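Local coordinates for protein homospermidine synthase (Legionella pneumophila subsp. pneumophila str. Philadelphia 1, PDB 2PH5) that binds NAD in a Rossmann-type domain and probably makes the polyamine homospermidine, at residues Gln26-Met29 with Pro30-Glu34; Ser95-Ala98 with Leu99-Cys103; Asn259-Cys263 with Ala264-Ser268; Arg346-Leu349 with Asn350-Asp354; Glu419-His423 with Gln424-Asp428. All coordinates share one frame; numbering follows the deposited sequence.

Interaction 1: Gln26-Met29 with Pro30-Glu34; sequences QALM and PLIFE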
loop_
_atom_site.group_PDB
_atom_site.type_symbol
_atom_site.label_atom_id
_atom_site.label_comp_id
_atom_site.label_asym_id
_atom_site.label_seq_id
_atom_site.Cartn_x
_atom_site.Cartn_y
_atom_site.Cartn_z
ATOM N N GLN A 26 -1.350 -26.731 11.919
ATOM C CA GLN A 26 -1.953 -26.427 13.209
ATOM C C GLN A 26 -3.443 -26.186 13.053
ATOM O O GLN A 26 -4.235 -26.620 13.885
ATOM C CB GLN A 26 -1.327 -25.176 13.835
ATOM C CG GLN A 26 0.180 -25.239 14.019
ATOM C CD GLN A 26 0.743 -24.023 14.739
ATOM O OE1 GLN A 26 1.939 -23.752 14.668
ATOM N NE2 GLN A 26 -0.113 -23.294 15.444
ATOM N N ALA A 27 -3.826 -25.500 11.983
ATOM C CA ALA A 27 -5.233 -25.194 11.759
ATOM C C ALA A 27 -6.063 -26.411 11.357
ATOM O O ALA A 27 -7.289 -26.372 11.411
ATOM C CB ALA A 27 -5.365 -24.105 10.707
ATOM N N LEU A 28 -5.392 -27.483 10.951
ATOM C CA LEU A 28 -6.079 -28.694 10.524
ATOM C C LEU A 28 -6.526 -29.541 11.710
ATOM O O LEU A 28 -7.608 -30.120 11.693
ATOM C CB LEU A 28 -5.156 -29.530 9.644
ATOM C CG LEU A 28 -5.759 -30.265 8.441
ATOM C CD1 LEU A 28 -4.799 -31.354 8.004
ATOM C CD2 LEU A 28 -7.092 -30.866 8.779
HETATM N N MSE A 29 -5.687 -29.599 12.739
HETATM C CA MSE A 29 -5.957 -30.393 13.932
HETATM C C MSE A 29 -7.417 -30.451 14.358
HETATM O O MSE A 29 -8.002 -31.533 14.445
HETATM C CB MSE A 29 -5.110 -29.891 15.092
HETATM C CG MSE A 29 -3.660 -30.257 14.970
HETATM SE SE MSE A 29 -3.417 -32.145 15.220
HETATM C CE MSE A 29 -2.664 -32.105 17.001
ATOM N N PRO A 30 -8.027 -29.288 14.634
ATOM C CA PRO A 30 -9.428 -29.239 15.053
ATOM C C PRO A 30 -10.397 -29.976 14.126
ATOM O O PRO A 30 -11.274 -30.703 14.594
ATOM C CB PRO A 30 -9.713 -27.744 15.099
ATOM C CG PRO A 30 -8.392 -27.170 15.477
ATOM C CD PRO A 30 -7.449 -27.933 14.606
ATOM N N LEU A 31 -10.240 -29.791 12.817
ATOM C CA LEU A 31 -11.133 -30.422 11.846
ATOM C C LEU A 31 -11.012 -31.945 11.781
ATOM O O LEU A 31 -11.971 -32.637 11.447
ATOM C CB LEU A 31 -10.921 -29.819 10.441
ATOM C CG LEU A 31 -11.606 -28.479 10.128
ATOM C CD1 LEU A 31 -11.076 -27.419 11.061
ATOM C CD2 LEU A 31 -11.367 -28.066 8.675
ATOM N N ILE A 32 -9.839 -32.470 12.107
ATOM C CA ILE A 32 -9.639 -33.909 12.074
ATOM C C ILE A 32 -10.377 -34.588 13.226
ATOM O O ILE A 32 -11.017 -35.627 13.047
ATOM C CB ILE A 32 -8.157 -34.248 12.165
ATOM C CG1 ILE A 32 -7.395 -33.485 11.079
ATOM C CG2 ILE A 32 -7.966 -35.747 12.011
ATOM C CD1 ILE A 32 -5.896 -33.659 11.141
ATOM N N PHE A 33 -10.289 -33.999 14.412
ATOM C CA PHE A 33 -10.966 -34.567 15.566
ATOM C C PHE A 33 -12.442 -34.215 15.551
ATOM O O PHE A 33 -13.233 -34.789 16.292
ATOM C CB PHE A 33 -10.314 -34.077 16.855
ATOM C CG PHE A 33 -8.951 -34.644 17.079
ATOM C CD1 PHE A 33 -8.791 -35.993 17.376
ATOM C CD2 PHE A 33 -7.820 -33.842 16.953
ATOM C CE1 PHE A 33 -7.517 -36.542 17.544
ATOM C CE2 PHE A 33 -6.544 -34.378 17.119
ATOM C CZ PHE A 33 -6.391 -35.730 17.414
ATOM N N GLU A 34 -12.811 -33.276 14.690
ATOM C CA GLU A 34 -14.199 -32.853 14.584
ATOM C C GLU A 34 -14.961 -33.758 13.619
ATOM O O GLU A 34 -16.154 -33.995 13.790
ATOM C CB GLU A 34 -14.268 -31.403 14.104
ATOM C CG GLU A 34 -15.654 -30.779 14.164
ATOM C CD GLU A 34 -15.689 -29.384 13.563
ATOM O OE1 GLU A 34 -14.681 -28.651 13.688
ATOM O OE2 GLU A 34 -16.724 -29.014 12.970
#
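Leu28 and Ile32, one helical turn apart, pack closely along helix 23-35. Their side chains cross at about a right angle, and Leu28 CD2 sits 3.5 Å from Ile32 CG1, with Ile32 CD1 close behind. CG1 of Ile32 lies beside its own backbone N (chi1 -53°), which lays that branch back along the helix against Leu28. Beneath the pair, Ile32 N donates to Leu28 O at 3.3 Å. Pro30 has no N-H to offer the preceding turn, and the helix kinks here; the bonds that follow are mostly weak, including the long one of 3.4 Å from Phe33 N to Met29 O. The helix is the first of the Rossmann-type domain, linking strands 16-19 and 43-47 in a beta-alpha-beta crossover. Leu28 touches the glycine-rich turn, whose sequence is consistent with a Rossmann GxGxxG motif; its residues Phe21, Cys23 and Val24 bind NAD. The Met29-Phe33 side is looser: the selenium atom SE of Met29, a selenomethionine, comes only to 4.3 Å from Phe33 CE2. Met29 is nevertheless buried, against Val55, Tyr59 and Ile45. Phe33 is partly exposed and lays its ring almost parallel to that of Tyr59, while Leu31 turns to another flank of the helix and meets Val397 and Ile401 of helix 391-408.

Interaction 2: Ser95-Ala98 with Leu99-Cys103; sequences SSLA and LIILC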
loop_
_atom_site.group_PDB
_atom_site.type_symbol
_atom_site.label_atom_id
_atom_site.label_comp_id
_atom_site.label_asym_id
_atom_site.label_seq_id
_atom_site.Cartn_x
_atom_site.Cartn_y
_atom_site.Cartn_z
ATOM N N SER A 95 10.208 -33.093 -1.167
ATOM C CA SER A 95 9.714 -33.623 -2.439
ATOM C C SER A 95 8.368 -34.361 -2.398
ATOM O O SER A 95 8.289 -35.485 -1.922
ATOM C CB SER A 95 10.790 -34.536 -3.045
ATOM O OG SER A 95 10.294 -35.289 -4.135
ATOM N N SER A 96 7.317 -33.724 -2.910
ATOM C CA SER A 96 5.997 -34.342 -2.956
ATOM C C SER A 96 6.092 -35.632 -3.764
ATOM O O SER A 96 5.509 -36.647 -3.405
ATOM C CB SER A 96 4.986 -33.414 -3.629
ATOM O OG SER A 96 4.981 -32.124 -3.042
ATOM N N LEU A 97 6.836 -35.575 -4.864
ATOM C CA LEU A 97 7.026 -36.726 -5.735
ATOM C C LEU A 97 7.604 -37.884 -4.954
ATOM O O LEU A 97 7.119 -39.014 -5.038
ATOM C CB LEU A 97 7.975 -36.364 -6.866
ATOM C CG LEU A 97 8.244 -37.398 -7.961
ATOM C CD1 LEU A 97 6.956 -37.746 -8.712
ATOM C CD2 LEU A 97 9.273 -36.815 -8.920
ATOM N N ALA A 98 8.645 -37.594 -4.181
ATOM C CA ALA A 98 9.298 -38.617 -3.381
ATOM C C ALA A 98 8.334 -39.180 -2.337
ATOM O O ALA A 98 8.264 -40.395 -2.146
ATOM C CB ALA A 98 10.545 -38.039 -2.715
ATOM N N LEU A 99 7.593 -38.300 -1.670
ATOM C CA LEU A 99 6.627 -38.723 -0.654
ATOM C C LEU A 99 5.491 -39.553 -1.271
ATOM O O LEU A 99 5.059 -40.562 -0.704
ATOM C CB LEU A 99 6.049 -37.492 0.057
ATOM C CG LEU A 99 6.579 -36.953 1.396
ATOM C CD1 LEU A 99 7.946 -37.473 1.770
ATOM C CD2 LEU A 99 6.560 -35.448 1.304
ATOM N N ILE A 100 5.017 -39.119 -2.438
ATOM C CA ILE A 100 3.944 -39.804 -3.151
ATOM C C ILE A 100 4.322 -41.259 -3.458
ATOM O O ILE A 100 3.600 -42.190 -3.093
ATOM C CB ILE A 100 3.603 -39.038 -4.447
ATOM C CG1 ILE A 100 2.858 -37.745 -4.064
ATOM C CG2 ILE A 100 2.810 -39.925 -5.415
ATOM C CD1 ILE A 100 2.537 -36.803 -5.232
ATOM N N ILE A 101 5.459 -41.450 -4.117
ATOM C CA ILE A 101 5.947 -42.782 -4.450
ATOM C C ILE A 101 6.054 -43.632 -3.181
ATOM O O ILE A 101 5.548 -44.753 -3.130
ATOM C CB ILE A 101 7.334 -42.685 -5.133
ATOM C CG1 ILE A 101 7.165 -42.093 -6.532
ATOM C CG2 ILE A 101 8.007 -44.044 -5.184
ATOM C CD1 ILE A 101 8.432 -41.508 -7.102
ATOM N N LEU A 102 6.703 -43.087 -2.158
ATOM C CA LEU A 102 6.868 -43.792 -0.896
ATOM C C LEU A 102 5.533 -44.264 -0.336
ATOM O O LEU A 102 5.411 -45.406 0.106
ATOM C CB LEU A 102 7.557 -42.894 0.133
ATOM C CG LEU A 102 7.681 -43.482 1.551
ATOM C CD1 LEU A 102 8.461 -44.799 1.515
ATOM C CD2 LEU A 102 8.385 -42.474 2.458
ATOM N N CYS A 103 4.537 -43.385 -0.349
ATOM C CA CYS A 103 3.228 -43.747 0.166
ATOM C C CYS A 103 2.649 -44.929 -0.584
ATOM O O CYS A 103 2.081 -45.845 0.023
ATOM C CB CYS A 103 2.262 -42.568 0.078
ATOM S SG CYS A 103 2.472 -41.354 1.389
#
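Ile100 folds back over the carbonyl of Ser96, one turn earlier in helix 96-106. Its CB is 3.2 Å from Ser96 O, CG1 continues alongside the same oxygen, and the terminal CD1 is 3.5 Å from it. This course follows from chi1 of -73°, which sets CG1 beside the backbone N and anti to the carbonyl carbon. The amide of Ile100 uses the same acceptor, with Ile100 N 2.7 Å from Ser96 O. Ile101 does the same one residue on, over Leu97 O, to which its amide bonds, and its CD1 reaches Leu97 CG at 4.2 Å. The helix starts at Ser95, the N-cap: Ser95 OG accepts from Ala98 N at 2.8 Å. The hydroxyl thus supplies an acceptor for this first-turn amide, and the Ser95 carbonyl begins the regular helix bonds at Leu99 N. The hydroxyl of Ser96 accepts from the amide of Glu116. Leu99 lies about 5 Å from the side chains of the NAD-binding residues Ser91 and Ile68. Within the beta-alpha-beta unit 86-89, 96-106, 109-112, Leu99 packs on Leu87 and Tyr110 of the two strands, Ile100 touches Tyr110 and Val141, and Leu97 faces helix 134-142.

Interaction 3: Asn259-Cys263 with Ala264-Ser268; sequences NGPQC and AIYLS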
loop_
_atom_site.group_PDB
_atom_site.type_symbol
_atom_site.label_atom_id
_atom_site.label_comp_id
_atom_site.label_asym_id
_atom_site.label_seq_id
_atom_site.Cartn_x
_atom_site.Cartn_y
_atom_site.Cartn_z
ATOM N N ASN A 259 8.758 -24.304 -25.290
ATOM C CA ASN A 259 8.646 -25.666 -24.780
ATOM C C ASN A 259 7.806 -25.740 -23.509
ATOM O O ASN A 259 7.286 -26.800 -23.160
ATOM C CB ASN A 259 10.038 -26.251 -24.525
ATOM C CG ASN A 259 10.805 -26.503 -25.814
ATOM O OD1 ASN A 259 11.073 -25.576 -26.583
ATOM N ND2 ASN A 259 11.152 -27.766 -26.060
ATOM N N GLY A 260 7.672 -24.611 -22.823
ATOM C CA GLY A 260 6.879 -24.581 -21.607
ATOM C C GLY A 260 5.410 -24.808 -21.917
ATOM O O GLY A 260 5.084 -25.315 -22.988
ATOM N N PRO A 261 4.498 -24.448 -20.996
ATOM C CA PRO A 261 3.052 -24.621 -21.192
ATOM C C PRO A 261 2.551 -23.750 -22.347
ATOM O O PRO A 261 2.772 -22.537 -22.359
ATOM C CB PRO A 261 2.475 -24.203 -19.841
ATOM C CG PRO A 261 3.447 -23.158 -19.375
ATOM C CD PRO A 261 4.779 -23.783 -19.709
ATOM N N GLN A 262 1.879 -24.375 -23.311
ATOM C CA GLN A 262 1.365 -23.670 -24.490
ATOM C C GLN A 262 0.273 -22.640 -24.179
ATOM O O GLN A 262 0.152 -21.628 -24.869
ATOM C CB GLN A 262 0.835 -24.687 -25.517
ATOM C CG GLN A 262 -0.308 -25.572 -24.994
ATOM C CD GLN A 262 -0.942 -26.450 -26.072
ATOM O OE1 GLN A 262 -0.284 -27.312 -26.662
ATOM N NE2 GLN A 262 -2.226 -26.230 -26.330
ATOM N N CYS A 263 -0.505 -22.901 -23.131
ATOM C CA CYS A 263 -1.600 -22.024 -22.717
ATOM C C CYS A 263 -1.172 -20.804 -21.903
ATOM O O CYS A 263 -1.921 -19.830 -21.814
ATOM C CB CYS A 263 -2.593 -22.810 -21.871
ATOM S SG CYS A 263 -1.934 -23.214 -20.228
ATOM N N ALA A 264 0.016 -20.855 -21.305
ATOM C CA ALA A 264 0.486 -19.757 -20.463
ATOM C C ALA A 264 1.291 -18.657 -21.130
ATOM O O ALA A 264 2.029 -18.871 -22.094
ATOM C CB ALA A 264 1.275 -20.305 -19.278
ATOM N N ILE A 265 1.143 -17.469 -20.569
ATOM C CA ILE A 265 1.835 -16.296 -21.040
ATOM C C ILE A 265 2.457 -15.691 -19.788
ATOM O O ILE A 265 1.929 -15.842 -18.686
ATOM C CB ILE A 265 0.835 -15.320 -21.709
ATOM C CG1 ILE A 265 1.528 -14.015 -22.075
ATOM C CG2 ILE A 265 -0.347 -15.052 -20.783
ATOM C CD1 ILE A 265 0.564 -12.961 -22.576
ATOM N N TYR A 266 3.601 -15.044 -19.939
ATOM C CA TYR A 266 4.248 -14.450 -18.785
ATOM C C TYR A 266 4.498 -12.980 -19.009
ATOM O O TYR A 266 4.431 -12.490 -20.132
ATOM C CB TYR A 266 5.561 -15.176 -18.475
ATOM C CG TYR A 266 5.352 -16.622 -18.087
ATOM C CD1 TYR A 266 5.044 -17.582 -19.052
ATOM C CD2 TYR A 266 5.378 -17.019 -16.750
ATOM C CE1 TYR A 266 4.758 -18.897 -18.698
ATOM C CE2 TYR A 266 5.091 -18.334 -16.386
ATOM C CZ TYR A 266 4.780 -19.263 -17.364
ATOM O OH TYR A 266 4.460 -20.546 -17.006
ATOM N N LEU A 267 4.756 -12.277 -17.918
ATOM C CA LEU A 267 5.030 -10.851 -17.961
ATOM C C LEU A 267 6.379 -10.642 -17.284
ATOM O O LEU A 267 6.720 -11.352 -16.340
ATOM C CB LEU A 267 3.926 -10.093 -17.221
ATOM C CG LEU A 267 2.852 -9.345 -18.025
ATOM C CD1 LEU A 267 2.326 -10.186 -19.169
ATOM C CD2 LEU A 267 1.729 -8.940 -17.086
ATOM N N SER A 268 7.159 -9.688 -17.783
ATOM C CA SER A 268 8.473 -9.405 -17.206
ATOM C C SER A 268 8.358 -9.044 -15.726
ATOM O O SER A 268 8.897 -9.734 -14.863
ATOM C CB SER A 268 9.149 -8.250 -17.950
ATOM O OG SER A 268 9.152 -8.478 -19.349
#
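Pro261 and Tyr266 meet at about a right angle where a type I beta turn, Pro261-Ala264, closed by a weak bond, leads into strand 264-267, the central strand of a three-stranded antiparallel sheet. The phenol reaches back past Ala264, bringing Tyr266 OH to 3.7 Å from Pro261 CG. Tyr266 CG stands beside its backbone N (chi1 -64°), which directs the ring toward the turn. The same corner of the proline ring rests on the methyl of Ala264, with Pro261 CG 3.6 Å from Ala264 CB. Cys263 takes another direction: its side chain packs on Ile297 and Thr300 of helix 295-302, which also meets Ala264. The Tyr266 ring is met by His257 in an edge-to-face arrangement, and the strand is bonded through its backbone to Ile241 on one neighbour and Tyr255 on the other. In the turn's closing bond, Ala264 N donates to Pro261 O at 3.4 Å with an N-H...O angle of 146°.

Interaction 4: Arg346-Leu349 with Asn350-Asp354; sequences RLIL and NEIID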
loop_
_atom_site.group_PDB
_atom_site.type_symbol
_atom_site.label_atom_id
_atom_site.label_comp_id
_atom_site.label_asym_id
_atom_site.label_seq_id
_atom_site.Cartn_x
_atom_site.Cartn_y
_atom_site.Cartn_z
ATOM N N ARG A 346 5.486 -12.615 10.491
ATOM C CA ARG A 346 4.505 -12.822 11.535
ATOM C C ARG A 346 3.179 -13.256 10.944
ATOM O O ARG A 346 2.761 -12.742 9.909
ATOM C CB ARG A 346 4.326 -11.544 12.363
ATOM C CG ARG A 346 3.347 -11.696 13.522
ATOM C CD ARG A 346 3.538 -10.614 14.571
ATOM N NE ARG A 346 3.332 -9.273 14.023
ATOM C CZ ARG A 346 2.182 -8.607 14.068
ATOM N NH1 ARG A 346 2.103 -7.394 13.539
ATOM N NH2 ARG A 346 1.119 -9.148 14.654
ATOM N N LEU A 347 2.537 -14.229 11.587
ATOM C CA LEU A 347 1.239 -14.735 11.146
ATOM C C LEU A 347 0.174 -14.167 12.067
ATOM O O LEU A 347 0.168 -14.446 13.272
ATOM C CB LEU A 347 1.195 -16.267 11.225
ATOM C CG LEU A 347 -0.167 -16.987 11.076
ATOM C CD1 LEU A 347 -0.706 -16.857 9.651
ATOM C CD2 LEU A 347 0.014 -18.473 11.424
ATOM N N ILE A 348 -0.728 -13.369 11.518
ATOM C CA ILE A 348 -1.766 -12.817 12.361
ATOM C C ILE A 348 -2.922 -13.783 12.520
ATOM O O ILE A 348 -3.531 -14.232 11.550
ATOM C CB ILE A 348 -2.263 -11.469 11.841
ATOM C CG1 ILE A 348 -2.550 -11.550 10.338
ATOM C CG2 ILE A 348 -1.229 -10.417 12.164
ATOM C CD1 ILE A 348 -3.309 -10.351 9.785
ATOM N N LEU A 349 -3.202 -14.097 13.778
ATOM C CA LEU A 349 -4.250 -15.027 14.145
ATOM C C LEU A 349 -5.097 -14.408 15.258
ATOM O O LEU A 349 -6.197 -13.913 15.014
ATOM C CB LEU A 349 -3.603 -16.323 14.624
ATOM C CG LEU A 349 -4.468 -17.559 14.844
ATOM C CD1 LEU A 349 -5.086 -18.008 13.523
ATOM C CD2 LEU A 349 -3.592 -18.665 15.433
ATOM N N ASN A 350 -4.578 -14.427 16.481
ATOM C CA ASN A 350 -5.303 -13.862 17.608
ATOM C C ASN A 350 -5.374 -12.341 17.566
ATOM O O ASN A 350 -6.332 -11.754 18.062
ATOM C CB ASN A 350 -4.667 -14.300 18.926
ATOM C CG ASN A 350 -4.691 -15.798 19.106
ATOM O OD1 ASN A 350 -5.632 -16.469 18.670
ATOM N ND2 ASN A 350 -3.664 -16.335 19.758
ATOM N N GLU A 351 -4.377 -11.695 16.973
ATOM C CA GLU A 351 -4.407 -10.247 16.927
ATOM C C GLU A 351 -5.458 -9.642 16.005
ATOM O O GLU A 351 -5.763 -8.454 16.119
ATOM C CB GLU A 351 -3.027 -9.669 16.597
ATOM C CG GLU A 351 -2.312 -10.290 15.423
ATOM C CD GLU A 351 -1.462 -11.499 15.808
ATOM O OE1 GLU A 351 -2.031 -12.599 15.998
ATOM O OE2 GLU A 351 -0.223 -11.337 15.921
ATOM N N ILE A 352 -6.039 -10.431 15.105
ATOM C CA ILE A 352 -7.044 -9.840 14.241
ATOM C C ILE A 352 -8.336 -9.657 15.030
ATOM O O ILE A 352 -8.780 -10.554 15.739
ATOM C CB ILE A 352 -7.282 -10.667 12.933
ATOM C CG1 ILE A 352 -8.684 -11.244 12.912
ATOM C CG2 ILE A 352 -6.260 -11.778 12.795
ATOM C CD1 ILE A 352 -9.067 -11.686 11.556
ATOM N N ILE A 353 -8.933 -8.479 14.911
ATOM C CA ILE A 353 -10.142 -8.163 15.657
ATOM C C ILE A 353 -11.424 -8.095 14.829
ATOM O O ILE A 353 -12.518 -8.212 15.373
ATOM C CB ILE A 353 -9.959 -6.827 16.386
ATOM C CG1 ILE A 353 -9.926 -5.679 15.366
ATOM C CG2 ILE A 353 -8.678 -6.872 17.203
ATOM C CD1 ILE A 353 -9.552 -4.317 15.931
ATOM N N ASP A 354 -11.298 -7.910 13.521
ATOM C CA ASP A 354 -12.477 -7.798 12.675
ATOM C C ASP A 354 -12.114 -8.172 11.244
ATOM O O ASP A 354 -10.938 -8.382 10.923
ATOM C CB ASP A 354 -12.984 -6.351 12.716
ATOM C CG ASP A 354 -14.389 -6.198 12.172
ATOM O OD1 ASP A 354 -14.687 -5.117 11.625
ATOM O OD2 ASP A 354 -15.208 -7.136 12.293
#
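The carboxylate of Glu351 is held by two groups from the preceding strand and turn, one on each oxygen. Its OE1 accepts from Leu349 N at 2.9 Å; the bond is fairly straight, 166°, but the amide approaches from above the carboxylate plane. On OE2, Arg346 NH2 makes a salt bridge, also of 2.9 Å but noticeably bent at the hydrogen, arriving on the anti side while the oxygen lies in the plane of the guanidinium. The guanidinium and carboxylate planes are 25° apart. Glu351 reaches both donors by folding back: CG is wedged between its backbone N and carbonyl carbon (chi1 48°), and a second bend at chi2 turns the carboxylate over the turn. The bent chain rests on Ile348, whose CG2 is 3.4 Å from Glu351 CG, the two side chains crossing nearly perpendicularly. Ile348 CB also lies 4.1 Å from Ile352 CG2. Arg346 NE forms a second salt bridge, with Glu221, so the guanidinium bridges two carboxylates, whose charges it would probably offset. Leu349 O receives a weak bond from Ile352 N. Leu347 approaches the NAD-binding residue Cys23. A glutamate carboxylate thus bridges an arginine and a backbone amide in the loop linking strand 344-347, of the two-stranded parallel sheet, to strand 352-364 of the mixed sheet.

Interaction 5: Glu419-His423 with Gln424-Asp428; sequences EEVDH and QYIID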
loop_
_atom_site.group_PDB
_atom_site.type_symbol
_atom_site.label_atom_id
_atom_site.label_comp_id
_atom_site.label_asym_id
_atom_site.label_seq_id
_atom_site.Cartn_x
_atom_site.Cartn_y
_atom_site.Cartn_z
ATOM N N GLU A 419 -9.396 -31.135 -10.052
ATOM C CA GLU A 419 -10.288 -31.080 -11.213
ATOM C C GLU A 419 -10.967 -32.419 -11.494
ATOM O O GLU A 419 -12.050 -32.464 -12.081
ATOM C CB GLU A 419 -9.537 -30.633 -12.470
ATOM C CG GLU A 419 -9.174 -29.156 -12.484
ATOM C CD GLU A 419 -7.863 -28.870 -11.782
ATOM O OE1 GLU A 419 -7.549 -29.565 -10.792
ATOM O OE2 GLU A 419 -7.154 -27.943 -12.223
ATOM N N GLU A 420 -10.323 -33.502 -11.077
ATOM C CA GLU A 420 -10.854 -34.840 -11.277
ATOM C C GLU A 420 -11.779 -35.293 -10.142
ATOM O O GLU A 420 -12.230 -36.444 -10.124
ATOM C CB GLU A 420 -9.708 -35.833 -11.411
ATOM C CG GLU A 420 -8.830 -35.616 -12.624
ATOM C CD GLU A 420 -7.496 -36.325 -12.490
ATOM O OE1 GLU A 420 -6.615 -35.795 -11.778
ATOM O OE2 GLU A 420 -7.333 -37.417 -13.079
ATOM N N VAL A 421 -12.062 -34.399 -9.199
ATOM C CA VAL A 421 -12.929 -34.730 -8.070
ATOM C C VAL A 421 -14.299 -34.067 -8.203
ATOM O O VAL A 421 -14.407 -32.926 -8.668
ATOM C CB VAL A 421 -12.271 -34.285 -6.736
ATOM C CG1 VAL A 421 -13.099 -34.748 -5.544
ATOM C CG2 VAL A 421 -10.859 -34.834 -6.663
ATOM N N ASP A 422 -15.340 -34.788 -7.792
ATOM C CA ASP A 422 -16.719 -34.294 -7.860
ATOM C C ASP A 422 -16.894 -33.080 -6.948
ATOM O O ASP A 422 -16.831 -33.193 -5.722
ATOM C CB ASP A 422 -17.682 -35.420 -7.452
ATOM C CG ASP A 422 -19.128 -34.987 -7.477
ATOM O OD1 ASP A 422 -19.536 -34.314 -8.454
ATOM O OD2 ASP A 422 -19.861 -35.329 -6.532
ATOM N N HIS A 423 -17.129 -31.919 -7.552
ATOM C CA HIS A 423 -17.263 -30.682 -6.789
ATOM C C HIS A 423 -18.337 -30.695 -5.685
ATOM O O HIS A 423 -18.098 -30.211 -4.576
ATOM C CB HIS A 423 -17.499 -29.508 -7.748
ATOM C CG HIS A 423 -18.788 -29.602 -8.496
ATOM N ND1 HIS A 423 -19.044 -30.603 -9.407
ATOM C CD2 HIS A 423 -19.922 -28.869 -8.410
ATOM C CE1 HIS A 423 -20.285 -30.487 -9.843
ATOM N NE2 HIS A 423 -20.840 -29.442 -9.252
ATOM N N GLN A 424 -19.502 -31.268 -5.984
ATOM C CA GLN A 424 -20.601 -31.330 -5.024
ATOM C C GLN A 424 -20.223 -32.105 -3.758
ATOM O O GLN A 424 -20.606 -31.733 -2.648
ATOM C CB GLN A 424 -21.836 -31.953 -5.690
ATOM C CG GLN A 424 -23.070 -32.017 -4.802
ATOM C CD GLN A 424 -24.242 -32.748 -5.455
ATOM O OE1 GLN A 424 -25.140 -33.242 -4.761
ATOM N NE2 GLN A 424 -24.242 -32.813 -6.790
ATOM N N TYR A 425 -19.464 -33.180 -3.926
ATOM C CA TYR A 425 -19.026 -33.983 -2.794
ATOM C C TYR A 425 -18.181 -33.125 -1.862
ATOM O O TYR A 425 -18.415 -33.075 -0.649
ATOM C CB TYR A 425 -18.188 -35.151 -3.293
ATOM C CG TYR A 425 -17.658 -36.079 -2.226
ATOM C CD1 TYR A 425 -18.190 -37.361 -2.077
ATOM C CD2 TYR A 425 -16.572 -35.711 -1.422
ATOM C CE1 TYR A 425 -17.651 -38.263 -1.168
ATOM C CE2 TYR A 425 -16.023 -36.604 -0.506
ATOM C CZ TYR A 425 -16.567 -37.882 -0.388
ATOM O OH TYR A 425 -16.007 -38.789 0.480
ATOM N N ILE A 426 -17.191 -32.451 -2.438
ATOM C CA ILE A 426 -16.300 -31.604 -1.662
ATOM C C ILE A 426 -17.043 -30.419 -1.061
ATOM O O ILE A 426 -16.999 -30.219 0.148
ATOM C CB ILE A 426 -15.072 -31.123 -2.533
ATOM C CG1 ILE A 426 -13.868 -32.030 -2.285
ATOM C CG2 ILE A 426 -14.621 -29.719 -2.129
ATOM C CD1 ILE A 426 -14.100 -33.470 -2.535
ATOM N N ILE A 427 -17.747 -29.657 -1.895
ATOM C CA ILE A 427 -18.481 -28.487 -1.415
ATOM C C ILE A 427 -19.476 -28.759 -0.289
ATOM O O ILE A 427 -19.637 -27.927 0.604
ATOM C CB ILE A 427 -19.246 -27.796 -2.553
ATOM C CG1 ILE A 427 -18.268 -27.313 -3.622
ATOM C CG2 ILE A 427 -20.038 -26.622 -2.000
ATOM C CD1 ILE A 427 -17.214 -26.370 -3.100
ATOM N N ASP A 428 -20.148 -29.908 -0.339
ATOM C CA ASP A 428 -21.132 -30.268 0.679
ATOM C C ASP A 428 -20.497 -30.574 2.031
ATOM O O ASP A 428 -21.154 -30.482 3.069
ATOM C CB ASP A 428 -21.966 -31.475 0.234
ATOM C CG ASP A 428 -23.007 -31.117 -0.821
ATOM O OD1 ASP A 428 -23.588 -30.011 -0.746
ATOM O OD2 ASP A 428 -23.260 -31.949 -1.715
#
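Asp422 and Tyr425 make the first contacts at the start of helix 423-430, of which Asp422 is the N-cap. Asp422 OD2 accepts weakly from Tyr425 N at 3.4 Å and also lies beside Tyr425 CB; the carboxylate is extended there with CG anti to the backbone N (chi1 179°). Asp422 O takes two more weak bonds, from Tyr425 N and Ile426 N. The first firm turn follows at Ile427 N, which donates to His423 O at 2.8 Å, at an angle of 171°. With His423 CG between the backbone N and the carbonyl carbon (chi1 65°), the ring folds over the next amide, Gln424 N lying over one face, 3.1 Å from His423 CG. On the apolar flank, Val421 CG1 presses against Ile426 CD1 at 3.4 Å, the two chains crossing at about a right angle. Farther out, Trp406 of helix 391-408 packs on both Val421 and Ile426 and meets the Tyr425 ring edge-to-face, while His423 lies against Glu169 and Leu172 of helix 158-176. Arg184 forms a salt bridge to Asp422 OD1. The acid's negative charge is thus set at the positive end of the helix dipole and beside an arginine, both of which would probably favour its ionised form.

How the interactions relate
Interactions 1 and 2 lie in the NAD-binding domain, each within a helix of a beta-alpha-beta unit of the same parallel sheet; both are buried, with apolar side chains packed along helix backbone bonds, though interaction 2 adds a serine cap. Interactions 2 and 5 each contain a helix N-cap, made by a serine hydroxyl in one and, more weakly, by a salt-bridged aspartate in the other. Helix 391-408 packs against both interaction 1 and interaction 5. Interaction 3 is also buried, but at a strand start far from the cofactor and on the opposite side of the chain's centre from interaction 4. That last contact, only partly buried, is the one held by a salt bridge across its segments.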